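Local coordinates for nitrilotriacetate monooxygenase (Burkholderia pseudomallei, PDB 3SDO), which is probably an FMN-dependent monooxygenase of the NtaA/SnaA/DszA family, using molecular oxygen to oxidise its substrate, at residues Ser81-Ser84 against Ala85-Val88; Arg384-Glu388 against Gly389-Gly393. One frame throughout, in Å; residues are numbered along the deposited sequence.

Both contacts are short-range and belong to one luciferase-like, TIM-barrel-type domain. Interaction 1 is wholly helical, within helix 79-88, which follows strand 56-59 and precedes strand 94-100 in the chain; interaction 2 spans the end of helix 375-387 and the loop leading into strand 393-396. Strands 56-59 and 393-396 both pair with strand 11-15. They do not touch: their centres are about 31 Å apart, their nearest atoms about 19 Å, on opposite sides of the chain's centre. Interaction 1 is nearer to the predicted FMN site, the Leu83 side chain about 8 Å from that of Thr98 and the Leu82 side chain about 8 Å from that of Asp61. Interaction 2 lies away from it.

Interaction 1 of 2, residues Ser81-Ser84 against Ala85-Val88; sequences SLLS and ALAV
The flat groups that meet here are peptide carbonyls: the Leu82 carbonyl takes the N-H of Leu86, which is tilted 17° from its plane, while the Leu86 side chain leans against the same oxygen. The bond, Leu86 N to Leu82 O, is 3.0 Å long, and Leu86 CG comes to 3.3 Å from Leu82 O. These eight residues make about two turns of helix 79-88, an alpha helix in the crossover between parallel strands 56-59 and 94-100 of the barrel. The preceding bond, Ala85 N to Ser81 O, is nearly straight, whereas that from Ala87 N to Leu83 O is more bent, with 142° at the hydrogen, near the C-terminal part of the helix.

On the side-chain level Leu82 and Leu86, one turn apart, make the main apolar contact. With CG of Leu82 anti to the backbone N (chi1 176°), the CD1 branch runs forward along the helix toward Leu86, and Leu82 CG lies 4.1 Å from Leu86 CD1. Leu82 CD1 is equally near CG and CD1 of Leu86. Leu83 adds a looser touch, its CD2 4.5 Å from Leu86 CD1.

Phe39, Tyr42 and Val43 of helix 39-51 cover Leu82, Ala85 and Leu86, whereas Leu83 and Ala87 face Leu95 of strand 94-100. Ser81 OG bonds Ser115 OG of the second subunit as well as Glu78 of its own chain, and Ser84 packs on Ser81 of that subunit, which places this helix at the dimer interface. Ser84 OG turns back to the Ile80 carbonyl, a common way for a buried helical serine to satisfy its hydroxyl. Farther along, the Ala87 methyl rests over two neighbouring carbonyl oxygens of the previous turn, its CB 3.4 Å from Leu83 O and 3.4 Å from Ser84 O.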
loop_
_atom_site.group_PDB
_atom_site.type_symbol
_atom_site.label_atom_id
_atom_site.label_comp_id
_atom_site.label_asym_id
_atom_site.label_seq_id
_atom_site.Cartn_x
_atom_site.Cartn_y
_atom_site.Cartn_z
ATOM N N SER A 81 -0.087 -1.596 -0.268
ATOM C CA SER A 81 0.740 -2.788 -0.355
ATOM C C SER A 81 -0.103 -4.043 -0.633
ATOM O O SER A 81 0.210 -4.819 -1.535
ATOM C CB SER A 81 1.589 -3.009 0.909
ATOM O OG SER A 81 0.815 -3.004 2.103
ATOM N N LEU A 82 -1.164 -4.250 0.142
ATOM C CA LEU A 82 -1.979 -5.461 -0.031
ATOM C C LEU A 82 -2.603 -5.515 -1.430
ATOM O O LEU A 82 -2.550 -6.547 -2.110
ATOM C CB LEU A 82 -3.061 -5.559 1.068
ATOM C CG LEU A 82 -4.053 -6.738 0.963
ATOM C CD1 LEU A 82 -3.386 -8.103 1.001
ATOM C CD2 LEU A 82 -5.122 -6.630 2.066
ATOM N N LEU A 83 -3.179 -4.402 -1.870
ATOM C CA LEU A 83 -3.889 -4.381 -3.140
ATOM C C LEU A 83 -2.936 -4.542 -4.334
ATOM O O LEU A 83 -3.288 -5.171 -5.342
ATOM C CB LEU A 83 -4.704 -3.092 -3.252
ATOM C CG LEU A 83 -5.960 -3.084 -2.364
ATOM C CD1 LEU A 83 -6.615 -1.690 -2.403
ATOM C CD2 LEU A 83 -6.977 -4.163 -2.774
ATOM N N SER A 84 -1.717 -4.030 -4.187
ATOM C CA SER A 84 -0.725 -4.088 -5.249
ATOM C C SER A 84 -0.238 -5.537 -5.430
ATOM O O SER A 84 -0.096 -6.022 -6.545
ATOM C CB SER A 84 0.448 -3.153 -4.922
ATOM O OG SER A 84 0.053 -1.784 -4.916
ATOM N N ALA A 85 -0.010 -6.228 -4.310
ATOM C CA ALA A 85 0.320 -7.656 -4.320
ATOM C C ALA A 85 -0.854 -8.502 -4.905
ATOM O O ALA A 85 -0.630 -9.385 -5.715
ATOM C CB ALA A 85 0.719 -8.122 -2.885
ATOM N N LEU A 86 -2.091 -8.209 -4.504
ATOM C CA LEU A 86 -3.264 -8.923 -5.008
ATOM C C LEU A 86 -3.473 -8.713 -6.524
ATOM O O LEU A 86 -3.883 -9.648 -7.232
ATOM C CB LEU A 86 -4.552 -8.505 -4.255
ATOM C CG LEU A 86 -4.678 -9.003 -2.807
ATOM C CD1 LEU A 86 -5.942 -8.479 -2.199
ATOM C CD2 LEU A 86 -4.639 -10.524 -2.738
ATOM N N ALA A 87 -3.165 -7.509 -7.007
ATOM C CA ALA A 87 -3.359 -7.132 -8.420
ATOM C C ALA A 87 -2.693 -8.133 -9.352
ATOM O O ALA A 87 -3.240 -8.548 -10.370
ATOM C CB ALA A 87 -2.763 -5.748 -8.667
ATOM N N VAL A 88 -1.499 -8.543 -8.947
ATOM C CA VAL A 88 -0.606 -9.312 -9.770
ATOM C C VAL A 88 -0.955 -10.832 -9.725
ATOM O O VAL A 88 -0.518 -11.631 -10.571
ATOM C CB VAL A 88 0.842 -8.899 -9.286
ATOM C CG1 VAL A 88 1.661 -10.064 -8.875
ATOM C CG2 VAL A 88 1.461 -7.937 -10.276
#

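Interaction 2 of 2, residues Arg384-Glu388 against Gly389-Gly393; sequences RWVDE and GAADG
A Schellman motif closes helix 375-387, and its defining bond runs from Ala390 N to Trp385 O, 2.8 Å long, with the donor almost in line with the carbonyl (163° at the oxygen). The companion bond, Gly389 N to Val386 O, is weak at 3.3 Å. The helical backbone angles are lost at Glu388, and Gly389, at the C' position, reverses the chain with a positive phi of 83°.

The apolar half of the motif is Trp385 against Ala390: the methyl CB of Ala390 approaches the indole obliquely, 3.9 Å from Trp385 CE3. Phe243 and Phe371 meet the same indole edge-to-face, and its NE1 bonds Glu381.

Val386 meets Ala391, the residue after Ala390. Its CA-H points at the Ala391 oxygen, with Val386 CA 3.5 Å from Ala391 O, and its CG2 lies 4.2 Å from Ala391 CB. A bridging water donates to both Val386 O, at 2.9 Å, and Ala391 O, at 2.8 Å; the Val386 carbonyl thus gains a second donor, at shorter range than the weak Gly389 bond. Beyond the turn Asp392 is held by Lys254, Tyr250 and Val269. Paired bonds, a glycine in the left-handed helical region and an apolar contact across the turn are the signature of a Schellman C-cap, here joining a barrel helix to strand 393-396.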
loop_
_atom_site.group_PDB
_atom_site.type_symbol
_atom_site.label_atom_id
_atom_site.label_comp_id
_atom_site.label_asym_id
_atom_site.label_seq_id
_atom_site.Cartn_x
_atom_site.Cartn_y
_atom_site.Cartn_z
ATOM N N ARG A 384 -35.569 -7.531 -4.301
ATOM C CA ARG A 384 -36.494 -6.532 -3.777
ATOM C C ARG A 384 -35.793 -5.186 -3.548
ATOM O O ARG A 384 -36.316 -4.130 -3.954
ATOM C CB ARG A 384 -37.136 -7.015 -2.474
ATOM C CG ARG A 384 -38.077 -5.996 -1.847
ATOM C CD ARG A 384 -38.851 -6.562 -0.678
ATOM N NE ARG A 384 -38.100 -6.420 0.556
ATOM C CZ ARG A 384 -38.198 -5.408 1.415
ATOM N NH1 ARG A 384 -39.021 -4.393 1.180
ATOM N NH2 ARG A 384 -37.451 -5.411 2.526
ATOM N N TRP A 385 -34.619 -5.218 -2.910
ATOM C CA TRP A 385 -33.870 -3.977 -2.640
ATOM C C TRP A 385 -33.527 -3.237 -3.935
ATOM O O TRP A 385 -33.603 -2.015 -3.996
ATOM C CB TRP A 385 -32.574 -4.259 -1.858
ATOM C CG TRP A 385 -32.792 -4.474 -0.385
ATOM C CD1 TRP A 385 -33.709 -5.299 0.189
ATOM C CD2 TRP A 385 -32.085 -3.853 0.692
ATOM N NE1 TRP A 385 -33.630 -5.234 1.550
ATOM C CE2 TRP A 385 -32.643 -4.345 1.894
ATOM C CE3 TRP A 385 -31.026 -2.937 0.764
ATOM C CZ2 TRP A 385 -32.175 -3.960 3.151
ATOM C CZ3 TRP A 385 -30.570 -2.542 2.022
ATOM C CH2 TRP A 385 -31.143 -3.065 3.199
ATOM N N VAL A 386 -33.177 -3.984 -4.964
ATOM C CA VAL A 386 -32.816 -3.397 -6.271
ATOM C C VAL A 386 -34.067 -2.920 -7.034
ATOM O O VAL A 386 -34.104 -1.781 -7.500
ATOM C CB VAL A 386 -31.960 -4.374 -7.101
ATOM C CG1 VAL A 386 -31.735 -3.857 -8.533
ATOM C CG2 VAL A 386 -30.609 -4.566 -6.404
ATOM N N ASP A 387 -35.104 -3.751 -7.097
ATOM C CA ASP A 387 -36.369 -3.361 -7.746
ATOM C C ASP A 387 -36.948 -2.082 -7.159
ATOM O O ASP A 387 -37.493 -1.257 -7.890
ATOM C CB ASP A 387 -37.452 -4.427 -7.559
ATOM C CG ASP A 387 -37.314 -5.597 -8.502
ATOM O OD1 ASP A 387 -36.464 -5.588 -9.420
ATOM O OD2 ASP A 387 -38.104 -6.530 -8.300
ATOM N N GLU A 388 -36.847 -1.935 -5.835
ATOM C CA GLU A 388 -37.580 -0.887 -5.142
ATOM C C GLU A 388 -36.734 0.334 -4.849
ATOM O O GLU A 388 -37.179 1.239 -4.145
ATOM C CB GLU A 388 -38.222 -1.458 -3.861
ATOM C CG GLU A 388 -39.239 -2.569 -4.133
ATOM C CD GLU A 388 -40.329 -2.133 -5.117
ATOM O OE1 GLU A 388 -40.901 -1.065 -4.860
ATOM O OE2 GLU A 388 -40.601 -2.859 -6.111
ATOM N N GLY A 389 -35.519 0.378 -5.379
ATOM C CA GLY A 389 -34.692 1.592 -5.290
ATOM C C GLY A 389 -33.911 1.780 -4.003
ATOM O O GLY A 389 -33.752 2.905 -3.537
ATOM N N ALA A 390 -33.417 0.697 -3.414
ATOM C CA ALA A 390 -32.533 0.806 -2.249
ATOM C C ALA A 390 -31.089 0.469 -2.600
ATOM O O ALA A 390 -30.191 0.699 -1.785
ATOM C CB ALA A 390 -32.997 -0.097 -1.129
ATOM N N ALA A 391 -30.859 -0.065 -3.796
ATOM C CA ALA A 391 -29.522 -0.559 -4.156
ATOM C C ALA A 391 -29.357 -0.667 -5.674
ATOM O O ALA A 391 -30.312 -0.943 -6.373
ATOM C CB ALA A 391 -29.281 -1.905 -3.494
ATOM N N ASP A 392 -28.152 -0.388 -6.163
ATOM C CA ASP A 392 -27.725 -0.699 -7.535
ATOM C C ASP A 392 -26.855 -1.960 -7.537
ATOM O O ASP A 392 -26.467 -2.485 -8.587
ATOM C CB ASP A 392 -26.887 0.444 -8.116
ATOM C CG ASP A 392 -27.674 1.735 -8.260
ATOM O OD1 ASP A 392 -28.836 1.649 -8.662
ATOM O OD2 ASP A 392 -27.124 2.831 -7.957
ATOM N N GLY A 393 -26.504 -2.391 -6.337
ATOM C CA GLY A 393 -25.582 -3.482 -6.103
ATOM C C GLY A 393 -25.380 -3.580 -4.611
ATOM O O GLY A 393 -26.013 -2.828 -3.859
HETATM O O HOH W 1 -32.058 0.062 -8.329
#